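Long-range contacts in ricin B-related lectin (PDB 5MUA), which probably binds galactose-type sugars through a ricin-type lectin domain and carries a calcium-dependent papain-like protease domain, here in complex with the inhibitor E-64: residues D93-I98 and K109-T113; C163-R167 and Y279-F283; D176-L182 and G231-L235; I190-L196 and V214-V219. All blocks are in the same frame, centred on the assembly; numbering follows the deposited sequence. Where two conformers were deposited one is given.

Contact 1: residues D93-I98 and K109-T113; sequences DNQKWI and KSKET. With GAL (beta-D-galactopyranose), chain J.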
loop_
_atom_site.group_PDB
_atom_site.type_symbol
_atom_site.label_atom_id
_atom_site.label_comp_id
_atom_site.label_asym_id
_atom_site.label_seq_id
_atom_site.Cartn_x
_atom_site.Cartn_y
_atom_site.Cartn_z
ATOM N N ASP B 93 28.297 18.049 21.842
ATOM C CA ASP B 93 29.088 16.884 22.146
ATOM C C ASP B 93 28.490 16.056 23.322
ATOM O O ASP B 93 28.881 14.872 23.527
ATOM C CB ASP B 93 30.496 17.296 22.448
ATOM C CG ASP B 93 31.297 17.530 21.180
ATOM O OD1 ASP B 93 30.875 17.104 20.087
ATOM O OD2 ASP B 93 32.373 18.082 21.328
ATOM N N ASN B 94 27.578 16.678 24.062
ATOM C CA ASN B 94 26.832 15.964 25.131
ATOM C C ASN B 94 25.663 15.160 24.569
ATOM O O ASN B 94 24.860 14.622 25.322
ATOM C CB ASN B 94 26.320 16.914 26.213
ATOM C CG ASN B 94 25.185 17.835 25.708
ATOM O OD1 ASN B 94 25.241 18.335 24.574
ATOM N ND2 ASN B 94 24.175 18.038 26.533
ATOM N N GLN B 95 25.492 15.121 23.266
ATOM C CA GLN B 95 24.622 14.109 22.579
ATOM C C GLN B 95 25.399 13.115 21.715
ATOM O O GLN B 95 24.810 12.379 20.904
ATOM C CB GLN B 95 23.541 14.815 21.712
ATOM C CG GLN B 95 22.699 15.758 22.570
ATOM C CD GLN B 95 21.599 16.417 21.805
ATOM O OE1 GLN B 95 21.569 16.360 20.542
ATOM N NE2 GLN B 95 20.611 16.944 22.543
ATOM N N LYS B 96 26.729 13.135 21.801
ATOM C CA LYS B 96 27.559 12.215 21.100
ATOM C C LYS B 96 28.165 11.261 22.102
ATOM O O LYS B 96 28.584 11.680 23.210
ATOM C CB LYS B 96 28.684 12.940 20.378
ATOM C CG LYS B 96 28.168 13.780 19.196
ATOM C CD LYS B 96 29.341 14.505 18.517
ATOM C CE LYS B 96 29.012 15.027 17.131
ATOM N NZ LYS B 96 28.084 16.153 17.182
ATOM N N TRP B 97 28.185 10.010 21.691
ATOM C CA TRP B 97 28.481 8.865 22.579
ATOM C C TRP B 97 29.500 7.921 21.951
ATOM O O TRP B 97 29.337 7.518 20.797
ATOM C CB TRP B 97 27.183 8.130 22.887
ATOM C CG TRP B 97 26.190 8.998 23.559
ATOM C CD1 TRP B 97 25.138 9.644 22.982
ATOM C CD2 TRP B 97 26.159 9.368 24.945
ATOM N NE1 TRP B 97 24.507 10.390 23.899
ATOM C CE2 TRP B 97 25.079 10.245 25.117
ATOM C CE3 TRP B 97 26.952 9.068 26.046
ATOM C CZ2 TRP B 97 24.724 10.797 26.368
ATOM C CZ3 TRP B 97 26.581 9.575 27.335
ATOM C CH2 TRP B 97 25.528 10.459 27.488
ATOM N N ILE B 98 30.571 7.638 22.690
ATOM C CA ILE B 98 31.649 6.781 22.261
ATOM C C ILE B 98 31.284 5.431 22.838
ATOM O O ILE B 98 31.203 5.267 24.073
ATOM C CB ILE B 98 33.057 7.269 22.719
ATOM C CG1 ILE B 98 33.374 8.645 22.048
ATOM C CG2 ILE B 98 34.094 6.272 22.232
ATOM C CD1 ILE B 98 34.615 9.380 22.591
ATOM N N LYS B 109 30.178 6.220 26.526
ATOM C CA LYS B 109 30.860 7.341 27.138
ATOM C C LYS B 109 30.505 8.619 26.427
ATOM O O LYS B 109 30.534 8.657 25.188
ATOM C CB LYS B 109 32.359 7.136 27.025
ATOM C CG LYS B 109 33.197 8.240 27.711
ATOM C CD LYS B 109 34.643 7.921 27.615
ATOM C CE LYS B 109 35.105 8.095 26.228
ATOM N NZ LYS B 109 36.591 8.140 26.100
ATOM N N SER B 110 30.166 9.639 27.214
ATOM C CA SER B 110 29.872 10.999 26.650
ATOM C C SER B 110 31.132 11.605 26.031
ATOM O O SER B 110 32.200 11.654 26.691
ATOM C CB SER B 110 29.340 11.908 27.712
ATOM O OG SER B 110 29.365 13.255 27.234
ATOM N N LYS B 111 31.042 12.026 24.774
ATOM C CA LYS B 111 32.212 12.625 24.092
ATOM C C LYS B 111 32.566 13.893 24.847
ATOM O O LYS B 111 33.742 14.225 24.966
ATOM C CB LYS B 111 31.873 13.019 22.648
ATOM C CG LYS B 111 33.073 13.620 21.906
ATOM C CD LYS B 111 32.670 14.208 20.609
ATOM C CE LYS B 111 33.803 14.972 19.869
ATOM N NZ LYS B 111 33.072 15.639 18.740
ATOM N N GLU B 112 31.579 14.604 25.360
ATOM C CA GLU B 112 31.877 15.870 26.018
ATOM C C GLU B 112 32.659 15.677 27.297
ATOM O O GLU B 112 33.702 16.322 27.477
ATOM C CB GLU B 112 30.622 16.628 26.311
ATOM C CG GLU B 112 30.504 17.766 27.318
ATOM C CD GLU B 112 30.944 19.064 26.744
ATOM O OE1 GLU B 112 31.192 19.972 27.540
ATOM O OE2 GLU B 112 30.982 19.157 25.505
ATOM N N THR B 113 32.194 14.755 28.141
ATOM C CA THR B 113 32.703 14.655 29.506
ATOM C C THR B 113 33.630 13.539 29.814
ATOM O O THR B 113 34.332 13.615 30.803
ATOM C CB THR B 113 31.548 14.577 30.489
ATOM O OG1 THR B 113 30.849 13.355 30.285
ATOM C CG2 THR B 113 30.625 15.752 30.368
HETATM C C1 GAL J . 21.527 22.333 28.213
HETATM C C2 GAL J . 22.130 21.436 27.134
HETATM C C3 GAL J . 21.146 20.472 26.502
HETATM C C4 GAL J . 20.379 19.745 27.618
HETATM C C5 GAL J . 19.801 20.763 28.637
HETATM C C6 GAL J . 19.147 20.120 29.842
HETATM O O1 GAL J . 22.615 22.946 28.840
HETATM O O2 GAL J . 22.657 22.281 26.097
HETATM O O3 GAL J . 21.909 19.600 25.629
HETATM O O4 GAL J . 21.339 18.864 28.258
HETATM O O5 GAL J . 20.839 21.600 29.173
HETATM O O6 GAL J . 18.555 21.142 30.625
HETATM O O HOH W 1 33.477 18.748 19.035
HETATM O O HOH W 2 28.383 19.462 24.420
HETATM O O HOH W 3 27.336 12.760 25.388
#

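Contact 2: residues C163-R167 and Y279-F283; sequences CPALR and YKAYF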
loop_
_atom_site.group_PDB
_atom_site.type_symbol
_atom_site.label_atom_id
_atom_site.label_comp_id
_atom_site.label_asym_id
_atom_site.label_seq_id
_atom_site.Cartn_x
_atom_site.Cartn_y
_atom_site.Cartn_z
ATOM N N CYS B 163 17.046 -17.573 0.312
ATOM C CA CYS B 163 15.920 -18.378 0.781
ATOM C C CYS B 163 15.410 -19.377 -0.280
ATOM O O CYS B 163 15.656 -19.213 -1.461
ATOM C CB CYS B 163 14.822 -17.461 1.311
ATOM S SG CYS B 163 13.391 -17.039 0.284
ATOM N N PRO B 164 14.710 -20.426 0.154
ATOM C CA PRO B 164 14.356 -21.498 -0.733
ATOM C C PRO B 164 13.028 -21.211 -1.474
ATOM O O PRO B 164 12.564 -22.074 -2.160
ATOM C CB PRO B 164 14.131 -22.711 0.219
ATOM C CG PRO B 164 13.733 -22.101 1.482
ATOM C CD PRO B 164 14.458 -20.776 1.564
ATOM N N ALA B 165 12.474 -20.007 -1.378
ATOM C CA ALA B 165 11.063 -19.805 -1.818
ATOM C C ALA B 165 10.999 -18.999 -3.122
ATOM O O ALA B 165 9.987 -18.323 -3.331
ATOM C CB ALA B 165 10.309 -19.092 -0.683
ATOM N N LEU B 166 12.052 -19.009 -3.948
ATOM C CA LEU B 166 12.101 -18.194 -5.155
ATOM C C LEU B 166 12.112 -19.048 -6.419
ATOM O O LEU B 166 12.700 -20.137 -6.452
ATOM C CB LEU B 166 13.372 -17.392 -5.200
ATOM C CG LEU B 166 13.658 -16.636 -3.940
ATOM C CD1 LEU B 166 15.006 -15.954 -4.127
ATOM C CD2 LEU B 166 12.577 -15.670 -3.551
ATOM N N ARG B 167 11.474 -18.531 -7.457
ATOM C CA ARG B 167 11.628 -19.014 -8.810
ATOM C C ARG B 167 12.951 -18.508 -9.372
ATOM O O ARG B 167 13.515 -17.527 -8.880
ATOM C CB ARG B 167 10.467 -18.456 -9.701
ATOM C CG ARG B 167 9.087 -18.942 -9.252
ATOM C CD ARG B 167 7.898 -18.167 -9.877
ATOM N NE ARG B 167 8.139 -17.938 -11.296
ATOM C CZ ARG B 167 7.660 -18.670 -12.290
ATOM N NH1 ARG B 167 6.840 -19.685 -12.063
ATOM N NH2 ARG B 167 8.012 -18.376 -13.532
ATOM N N TYR B 279 4.133 -21.562 -2.560
ATOM C CA TYR B 279 4.362 -20.624 -3.680
ATOM C C TYR B 279 5.794 -20.337 -3.828
ATOM O O TYR B 279 6.549 -20.257 -2.820
ATOM C CB TYR B 279 3.574 -19.321 -3.518
ATOM C CG TYR B 279 2.064 -19.547 -3.543
ATOM C CD1 TYR B 279 1.404 -19.821 -4.741
ATOM C CD2 TYR B 279 1.316 -19.469 -2.395
ATOM C CE1 TYR B 279 0.043 -20.050 -4.752
ATOM C CE2 TYR B 279 -0.060 -19.674 -2.413
ATOM C CZ TYR B 279 -0.666 -19.992 -3.577
ATOM O OH TYR B 279 -2.019 -20.187 -3.611
ATOM N N LYS B 280 6.189 -20.101 -5.074
ATOM C CA LYS B 280 7.534 -19.704 -5.366
ATOM C C LYS B 280 7.471 -18.355 -6.025
ATOM O O LYS B 280 6.713 -18.159 -7.003
ATOM C CB LYS B 280 8.291 -20.741 -6.209
ATOM C CG LYS B 280 8.415 -22.120 -5.566
ATOM C CD LYS B 280 9.409 -22.102 -4.378
ATOM C CE LYS B 280 9.294 -23.323 -3.476
ATOM N NZ LYS B 280 9.558 -24.568 -4.227
ATOM N N ALA B 281 8.225 -17.421 -5.465
ATOM C CA ALA B 281 8.157 -16.014 -5.849
ATOM C C ALA B 281 8.815 -15.647 -7.168
ATOM O O ALA B 281 9.905 -16.124 -7.501
ATOM C CB ALA B 281 8.645 -15.121 -4.708
ATOM N N TYR B 282 8.113 -14.832 -7.954
ATOM C CA TYR B 282 8.709 -14.208 -9.114
ATOM C C TYR B 282 8.986 -12.745 -8.943
ATOM O O TYR B 282 9.795 -12.159 -9.700
ATOM C CB TYR B 282 7.936 -14.491 -10.392
ATOM C CG TYR B 282 6.495 -14.068 -10.383
ATOM C CD1 TYR B 282 6.112 -12.753 -10.772
ATOM C CD2 TYR B 282 5.481 -14.981 -10.089
ATOM C CE1 TYR B 282 4.799 -12.364 -10.754
ATOM C CE2 TYR B 282 4.146 -14.571 -10.096
ATOM C CZ TYR B 282 3.812 -13.263 -10.476
ATOM O OH TYR B 282 2.496 -12.854 -10.482
ATOM N N PHE B 283 8.362 -12.128 -7.945
ATOM C CA PHE B 283 8.476 -10.713 -7.697
ATOM C C PHE B 283 8.519 -10.463 -6.182
ATOM O O PHE B 283 7.738 -11.018 -5.427
ATOM C CB PHE B 283 7.334 -9.949 -8.369
ATOM C CG PHE B 283 7.059 -8.629 -7.777
ATOM C CD1 PHE B 283 7.983 -7.621 -7.863
ATOM C CD2 PHE B 283 5.864 -8.381 -7.119
ATOM C CE1 PHE B 283 7.737 -6.384 -7.282
ATOM C CE2 PHE B 283 5.611 -7.131 -6.557
ATOM C CZ PHE B 283 6.581 -6.146 -6.603
HETATM O O HOH W 4 7.460 -17.761 -1.965
#

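Contact 3: residues D176-L182 and G231-L235; sequences DGLYLVL and GFALL. With CA (calcium ion), chain E; CA (calcium ion), chain D.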
loop_
_atom_site.group_PDB
_atom_site.type_symbol
_atom_site.label_atom_id
_atom_site.label_comp_id
_atom_site.label_asym_id
_atom_site.label_seq_id
_atom_site.Cartn_x
_atom_site.Cartn_y
_atom_site.Cartn_z
ATOM N N ASP B 176 14.556 1.129 0.791
ATOM C CA ASP B 176 15.204 1.881 1.847
ATOM C C ASP B 176 16.543 1.253 2.198
ATOM O O ASP B 176 16.889 0.211 1.694
ATOM C CB ASP B 176 14.299 1.967 3.059
ATOM C CG ASP B 176 12.976 2.727 2.737
ATOM O OD1 ASP B 176 13.058 3.924 2.394
ATOM O OD2 ASP B 176 11.900 2.113 2.834
ATOM N N GLY B 177 17.285 1.960 3.015
ATOM C CA GLY B 177 18.628 1.532 3.414
ATOM C C GLY B 177 18.761 0.782 4.727
ATOM O O GLY B 177 19.666 -0.042 4.860
ATOM N N LEU B 178 17.949 1.133 5.725
ATOM C CA LEU B 178 18.069 0.586 7.056
ATOM C C LEU B 178 16.687 0.221 7.500
ATOM O O LEU B 178 15.776 1.057 7.448
ATOM C CB LEU B 178 18.632 1.633 8.023
ATOM C CG LEU B 178 18.807 1.124 9.471
ATOM C CD1 LEU B 178 19.832 -0.015 9.546
ATOM C CD2 LEU B 178 19.150 2.286 10.440
ATOM N N TYR B 179 16.524 -1.038 7.859
ATOM C CA TYR B 179 15.209 -1.544 8.255
ATOM C C TYR B 179 15.134 -1.953 9.729
ATOM O O TYR B 179 15.994 -2.706 10.199
ATOM C CB TYR B 179 14.868 -2.764 7.416
ATOM C CG TYR B 179 14.588 -2.441 6.002
ATOM C CD1 TYR B 179 13.351 -2.037 5.612
ATOM C CD2 TYR B 179 15.641 -2.411 5.038
ATOM C CE1 TYR B 179 13.078 -1.700 4.286
ATOM C CE2 TYR B 179 15.364 -2.140 3.699
ATOM C CZ TYR B 179 14.066 -1.771 3.339
ATOM O OH TYR B 179 13.787 -1.455 2.042
ATOM N N LEU B 180 14.046 -1.582 10.393
ATOM C CA LEU B 180 13.633 -2.204 11.668
ATOM C C LEU B 180 12.916 -3.508 11.376
ATOM O O LEU B 180 12.033 -3.585 10.509
ATOM C CB LEU B 180 12.744 -1.324 12.514
ATOM C CG LEU B 180 12.158 -1.931 13.809
ATOM C CD1 LEU B 180 13.366 -2.234 14.726
ATOM C CD2 LEU B 180 11.240 -0.891 14.462
ATOM N N VAL B 181 13.323 -4.535 12.078
ATOM C CA VAL B 181 12.683 -5.850 11.969
ATOM C C VAL B 181 11.653 -5.875 13.092
ATOM O O VAL B 181 11.978 -5.780 14.281
ATOM C CB VAL B 181 13.709 -7.009 12.140
ATOM C CG1 VAL B 181 13.026 -8.369 12.246
ATOM C CG2 VAL B 181 14.741 -7.018 11.028
ATOM N N LEU B 182 10.376 -6.037 12.716
ATOM C CA LEU B 182 9.299 -6.056 13.676
ATOM C C LEU B 182 9.137 -7.405 14.323
ATOM O O LEU B 182 9.484 -8.421 13.729
ATOM C CB LEU B 182 7.965 -5.749 12.957
ATOM C CG LEU B 182 8.010 -4.343 12.342
ATOM C CD1 LEU B 182 6.773 -4.224 11.474
ATOM C CD2 LEU B 182 8.048 -3.224 13.387
ATOM N N GLY B 231 15.225 8.112 9.205
ATOM C CA GLY B 231 16.441 7.443 8.866
ATOM C C GLY B 231 16.418 5.938 8.945
ATOM O O GLY B 231 17.468 5.307 8.887
ATOM N N PHE B 232 15.214 5.359 9.023
ATOM C CA PHE B 232 15.031 3.916 8.858
ATOM C C PHE B 232 13.582 3.680 8.380
ATOM O O PHE B 232 12.730 4.590 8.444
ATOM C CB PHE B 232 15.192 3.170 10.187
ATOM C CG PHE B 232 14.120 3.470 11.200
ATOM C CD1 PHE B 232 14.081 4.687 11.916
ATOM C CD2 PHE B 232 13.178 2.522 11.530
ATOM C CE1 PHE B 232 13.058 4.928 12.860
ATOM C CE2 PHE B 232 12.200 2.781 12.491
ATOM C CZ PHE B 232 12.132 3.982 13.139
ATOM N N ALA B 233 13.343 2.430 7.960
ATOM C CA ALA B 233 12.031 2.000 7.525
ATOM C C ALA B 233 11.700 0.743 8.232
ATOM O O ALA B 233 12.544 0.137 8.885
ATOM C CB ALA B 233 12.029 1.759 6.009
ATOM N N LEU B 234 10.442 0.359 8.121
ATOM C CA LEU B 234 9.968 -0.913 8.651
ATOM C C LEU B 234 9.958 -1.962 7.561
ATOM O O LEU B 234 9.392 -1.731 6.464
ATOM C CB LEU B 234 8.550 -0.747 9.232
ATOM C CG LEU B 234 8.304 0.300 10.335
ATOM C CD1 LEU B 234 6.910 0.174 10.874
ATOM C CD2 LEU B 234 9.309 0.286 11.479
ATOM N N LEU B 235 10.555 -3.123 7.819
ATOM C CA LEU B 235 10.552 -4.212 6.842
ATOM C C LEU B 235 9.186 -4.831 6.703
ATOM O O LEU B 235 8.660 -5.343 7.647
ATOM C CB LEU B 235 11.550 -5.327 7.203
ATOM C CG LEU B 235 11.630 -6.475 6.166
ATOM C CD1 LEU B 235 11.968 -6.001 4.752
ATOM C CD2 LEU B 235 12.578 -7.534 6.632
HETATM CA CA CA E . 13.265 4.976 0.332
HETATM CA CA CA D . 10.478 4.168 2.852
HETATM O O HOH W 5 9.214 2.541 4.002
HETATM O O HOH W 6 15.613 5.380 0.720
#

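Contact 4: residues I190-L196 and V214-V219; sequences IWQASGL and VFKGAV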
loop_
_atom_site.group_PDB
_atom_site.type_symbol
_atom_site.label_atom_id
_atom_site.label_comp_id
_atom_site.label_asym_id
_atom_site.label_seq_id
_atom_site.Cartn_x
_atom_site.Cartn_y
_atom_site.Cartn_z
ATOM N N ILE B 190 -0.722 -4.542 13.995
ATOM C CA ILE B 190 -0.967 -3.700 12.779
ATOM C C ILE B 190 -2.045 -4.347 11.928
ATOM O O ILE B 190 -2.911 -3.674 11.422
ATOM C CB ILE B 190 0.335 -3.474 11.941
ATOM C CG1 ILE B 190 1.333 -2.663 12.737
ATOM C CG2 ILE B 190 0.040 -2.703 10.612
ATOM C CD1 ILE B 190 2.781 -2.811 12.242
ATOM N N TRP B 191 -1.943 -5.661 11.749
ATOM C CA TRP B 191 -2.849 -6.415 10.922
ATOM C C TRP B 191 -4.254 -6.397 11.531
ATOM O O TRP B 191 -5.223 -6.131 10.816
ATOM C CB TRP B 191 -2.352 -7.857 10.693
ATOM C CG TRP B 191 -3.348 -8.578 9.827
ATOM C CD1 TRP B 191 -3.416 -8.519 8.509
ATOM C CD2 TRP B 191 -4.414 -9.430 10.261
ATOM N NE1 TRP B 191 -4.466 -9.281 8.029
ATOM C CE2 TRP B 191 -5.110 -9.838 9.103
ATOM C CE3 TRP B 191 -4.875 -9.850 11.515
ATOM C CZ2 TRP B 191 -6.207 -10.682 9.154
ATOM C CZ3 TRP B 191 -5.999 -10.718 11.572
ATOM C CH2 TRP B 191 -6.644 -11.109 10.394
ATOM N N GLN B 192 -4.345 -6.624 12.851
ATOM C CA GLN B 192 -5.614 -6.545 13.581
ATOM C C GLN B 192 -6.218 -5.150 13.375
ATOM O O GLN B 192 -7.403 -5.064 13.085
ATOM C CB GLN B 192 -5.493 -6.935 15.124
ATOM C CG GLN B 192 -5.186 -8.444 15.219
ATOM C CD GLN B 192 -6.395 -9.334 15.001
ATOM O OE1 GLN B 192 -7.495 -8.841 14.786
ATOM N NE2 GLN B 192 -6.189 -10.649 15.035
ATOM N N ALA B 193 -5.428 -4.078 13.465
ATOM C CA ALA B 193 -5.945 -2.756 13.337
ATOM C C ALA B 193 -6.377 -2.406 11.910
ATOM O O ALA B 193 -7.160 -1.469 11.730
ATOM C CB ALA B 193 -4.916 -1.747 13.791
ATOM N N SER B 194 -5.847 -3.121 10.906
ATOM C CA SER B 194 -6.086 -2.786 9.477
ATOM C C SER B 194 -7.536 -3.065 9.086
ATOM O O SER B 194 -8.032 -2.429 8.147
ATOM C CB SER B 194 -5.141 -3.582 8.533
ATOM O OG SER B 194 -5.579 -4.966 8.460
ATOM N N GLY B 195 -8.168 -4.018 9.728
ATOM C CA GLY B 195 -9.490 -4.472 9.369
ATOM C C GLY B 195 -9.475 -5.444 8.182
ATOM O O GLY B 195 -10.544 -5.902 7.743
ATOM N N LEU B 196 -8.302 -5.775 7.634
ATOM C CA LEU B 196 -8.207 -6.787 6.597
ATOM C C LEU B 196 -8.883 -8.129 6.914
ATOM O O LEU B 196 -9.512 -8.750 6.047
ATOM C CB LEU B 196 -6.775 -6.973 6.086
ATOM C CG LEU B 196 -6.234 -5.760 5.365
ATOM C CD1 LEU B 196 -4.717 -5.894 5.141
ATOM C CD2 LEU B 196 -6.923 -5.517 4.017
ATOM N N VAL B 214 -2.270 -3.457 0.413
ATOM C CA VAL B 214 -2.861 -2.632 1.416
ATOM C C VAL B 214 -2.140 -2.905 2.768
ATOM O O VAL B 214 -1.861 -1.950 3.486
ATOM C CB VAL B 214 -4.402 -2.803 1.539
ATOM C CG1 VAL B 214 -4.962 -2.104 2.767
ATOM C CG2 VAL B 214 -5.070 -2.230 0.290
ATOM N N PHE B 215 -1.899 -4.173 3.095
ATOM C CA PHE B 215 -1.193 -4.466 4.362
ATOM C C PHE B 215 0.186 -3.792 4.387
ATOM O O PHE B 215 0.541 -3.171 5.432
ATOM C CB PHE B 215 -1.121 -5.959 4.693
ATOM C CG PHE B 215 -0.495 -6.228 6.031
ATOM C CD1 PHE B 215 -1.047 -5.650 7.157
ATOM C CD2 PHE B 215 0.652 -6.999 6.139
ATOM C CE1 PHE B 215 -0.466 -5.842 8.414
ATOM C CE2 PHE B 215 1.256 -7.167 7.372
ATOM C CZ PHE B 215 0.641 -6.636 8.494
ATOM N N LYS B 216 0.910 -3.887 3.278
ATOM C CA LYS B 216 2.186 -3.229 3.156
ATOM C C LYS B 216 2.122 -1.748 3.437
ATOM O O LYS B 216 3.000 -1.150 4.155
ATOM C CB LYS B 216 2.924 -3.596 1.882
ATOM C CG LYS B 216 4.260 -2.912 1.735
ATOM C CD LYS B 216 5.133 -3.475 0.633
ATOM C CE LYS B 216 6.346 -2.558 0.446
ATOM N NZ LYS B 216 7.175 -2.441 1.679
ATOM N N GLY B 217 1.096 -1.127 2.880
ATOM C CA GLY B 217 0.843 0.282 3.227
ATOM C C GLY B 217 0.443 0.553 4.657
ATOM O O GLY B 217 0.851 1.613 5.280
ATOM N N ALA B 218 -0.329 -0.365 5.233
ATOM C CA ALA B 218 -0.682 -0.263 6.662
ATOM C C ALA B 218 0.562 -0.224 7.567
ATOM O O ALA B 218 0.604 0.517 8.523
ATOM C CB ALA B 218 -1.620 -1.395 7.087
ATOM N N VAL B 219 1.555 -1.042 7.226
ATOM C CA VAL B 219 2.792 -1.139 8.031
ATOM C C VAL B 219 3.502 0.187 7.848
ATOM O O VAL B 219 3.928 0.769 8.856
ATOM C CB VAL B 219 3.676 -2.308 7.623
ATOM C CG1 VAL B 219 4.978 -2.272 8.420
ATOM C CG2 VAL B 219 2.929 -3.589 7.955
#

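Contact 1: residues D93-I98 and K109-T113
Lys111 NZ is gripped by three groups: Asp93 OD1 across the contact at 3.0 Å, a water that also donates to Asp93 OD2, and Glu56 from outside the two segments. The ammonium meets OD1 from above the carboxylate plane, carried there by a fully extended chain (CG anti to the backbone N, chi1 -179°) that runs beside the side chain of Lys96. Two acids so near would be expected to favour its charged form. Lys96 O receives Lys111 N almost straight, at 2.9 Å and 175°. It also takes a bond from a second water, which is bonded in turn to Ser110 OG and rests over the centre of one face of the Trp97 indole. Beyond this point the chains pair as the antiparallel hairpin of strands 97-100 and 107-110, part of the ricin-type beta-trefoil. Ile98 and Lys109 form a hydrogen-bonded pair, Ile98 N to Lys109 O being 2.7 Å. In the adjoining non-hydrogen-bonded pair, Trp97 CZ3 lies 3.6 Å from Ser110 CB, while NE1 is tied to Met71 O. At the other end, Asn94 ND2 donates to O3 of galactose at 2.9 Å, and Asp72, Gly75 and His76 bind the same sugar.

Contact 2: residues C163-R167 and Y279-F283
A single parallel beta bridge, Leu166 with Ala281, joins the short strand 166-167 to the start of strand 280-285 within the papain-like part of the chain. Two backbone bonds make it: Ala281 N to Ala165 O and Arg167 N to Ala281 O, both 2.9 Å. Ala165 O has a second donor, a water that also donates to Tyr279 O and so bridges the two carbonyls. On the face shared by the bridged residues, Leu166 CD2 reaches Ala281 CB at 4.1 Å, and Phe170 and Met239 touch the same alanine. Lys280 and Arg167 flank the bridge with the aliphatic parts of their chains. The lysine, bent at chi2 (-72°), curls back so that CD lies 3.7 Å from Ala165 C and CE approaches Pro164 O. Arg167 runs alongside Tyr282, its CD at the edge of the phenol ring and also only 3.1 Å from Lys280 O. Its guanidinium stands nearly perpendicular to that ring (87°), and NE makes a salt bridge to Asp169, which helps fix how the group is turned. Just beyond the bridge the chain turns a corner, and Tyr282 and Phe283 both pair with Phe240, the pattern of a classic beta bulge; Phe283 meets aromatic rings of the second subunit, and Tyr282 lines the pocket that holds E-64.

Contact 3: residues D176-L182 and G231-L235
Three backbone hydrogen bonds tie the segments into a parallel ladder: Ala233 N to Leu178 O, Leu180 N to Ala233 O at 2.7 Å, and Leu235 N to Leu180 O at 3.1 Å. A CA-H...O contact joins Tyr179 CA to Ala233 O (3.2 Å). Leu235 O, by contrast, is buried here with no partner in the model. Apolar contacts fill both faces. On one, Leu180 and Leu234 lie side by side with their CD2 atoms 3.7 Å apart, and Leu182 crosses Leu234 at about a right angle. On the other, the Tyr179 ring turns its edge to the backbone of Leu234 and Leu235, with Leu235 CD1 above one face, toward its rim. Within the papain-like part of the chain, the ladder sets strand 178-180 beside strand 233-243, with helices 184-194 and 208-226 between them in sequence. Metal bonds come from Asp176, whose backbone N donates to Tyr179 OH. Its OD1 bridges the two calcium ions, at 2.3 and 2.6 Å, and OD2 binds the second as well. OD2 also lies 3.2 Å from Ala233 CB. Ser175 and, from the second subunit, Glu204, Asp207, Asp209 and Asp210 supply further ligands, so the two-calcium site spans the subunit interface.

Contact 4: residues I190-L196 and V214-V219
Trp191 drives the edge of its indole at the face of Phe215, a T-shaped pair with the five-membered ring 5.4 Å from the phenyl centroid and the planes at 72°, and the same phenyl also leans on the backbone of the helix that carries the tryptophan. Phe215 CE1 sits only 3.5 Å from Trp191 CA. Both residues hold CG anti to the backbone N, which for the phenylalanine (chi1 -176°) sends the ring from helix 208-226 across to helix 184-194. These helices belong to the papain-like part, and 208-226 also packs on the second subunit, Val214 against Gly217 of that subunit. The two short axes pass 9.8 Å apart at 115°. On one flank of the ring, Ile190 CG2 meets Phe215 CE1, Ala218 CB and, at 4.0 Å, Val219 CG2. On the other, Leu196 sets CD1 3.6 Å from Phe215 CB and CD2 against Val214 CG1. Leu196, just past the end of helix 184-194, is held by Ser194: OG donates to Trp191 O at 2.7 Å and accepts from Leu196 N at 3.0 Å, an ST turn. Phe265 stacks on Phe215. The side-chain contacts between the two segments are apolar or aromatic, while Ser194 OG bonds within its own segment and Trp191 NE1 to Pro267 O; the fit probably rests on side-chain shape and on how the rings are turned.

In the fold
Contact 1 holds the galactose site of the lectin part through Asn94, far from the inhibitor and calcium sites: its centre lies about 46 Å from that of contact 2 and about 26 Å from that of contact 3. Contacts 3 and 4, centres about 17 Å apart, touch directly, Leu234 CD1 lying 3.6 Å from Val219 O. Strand 233-243 pairs with 280-285, linking contact 3 to contact 2 although their nearest atoms are about 11 Å apart. Asp176 in contact 3 lies at an inhibitor and calcium site built with Glu204, Asp207, Asp209 and Asp210 of the second subunit. Tyr282 in contact 2, about 4 Å from a bound E-64, and Val214 in contact 4, its side chain about 9 Å from a calcium ion, lie nearer a different copy of that site.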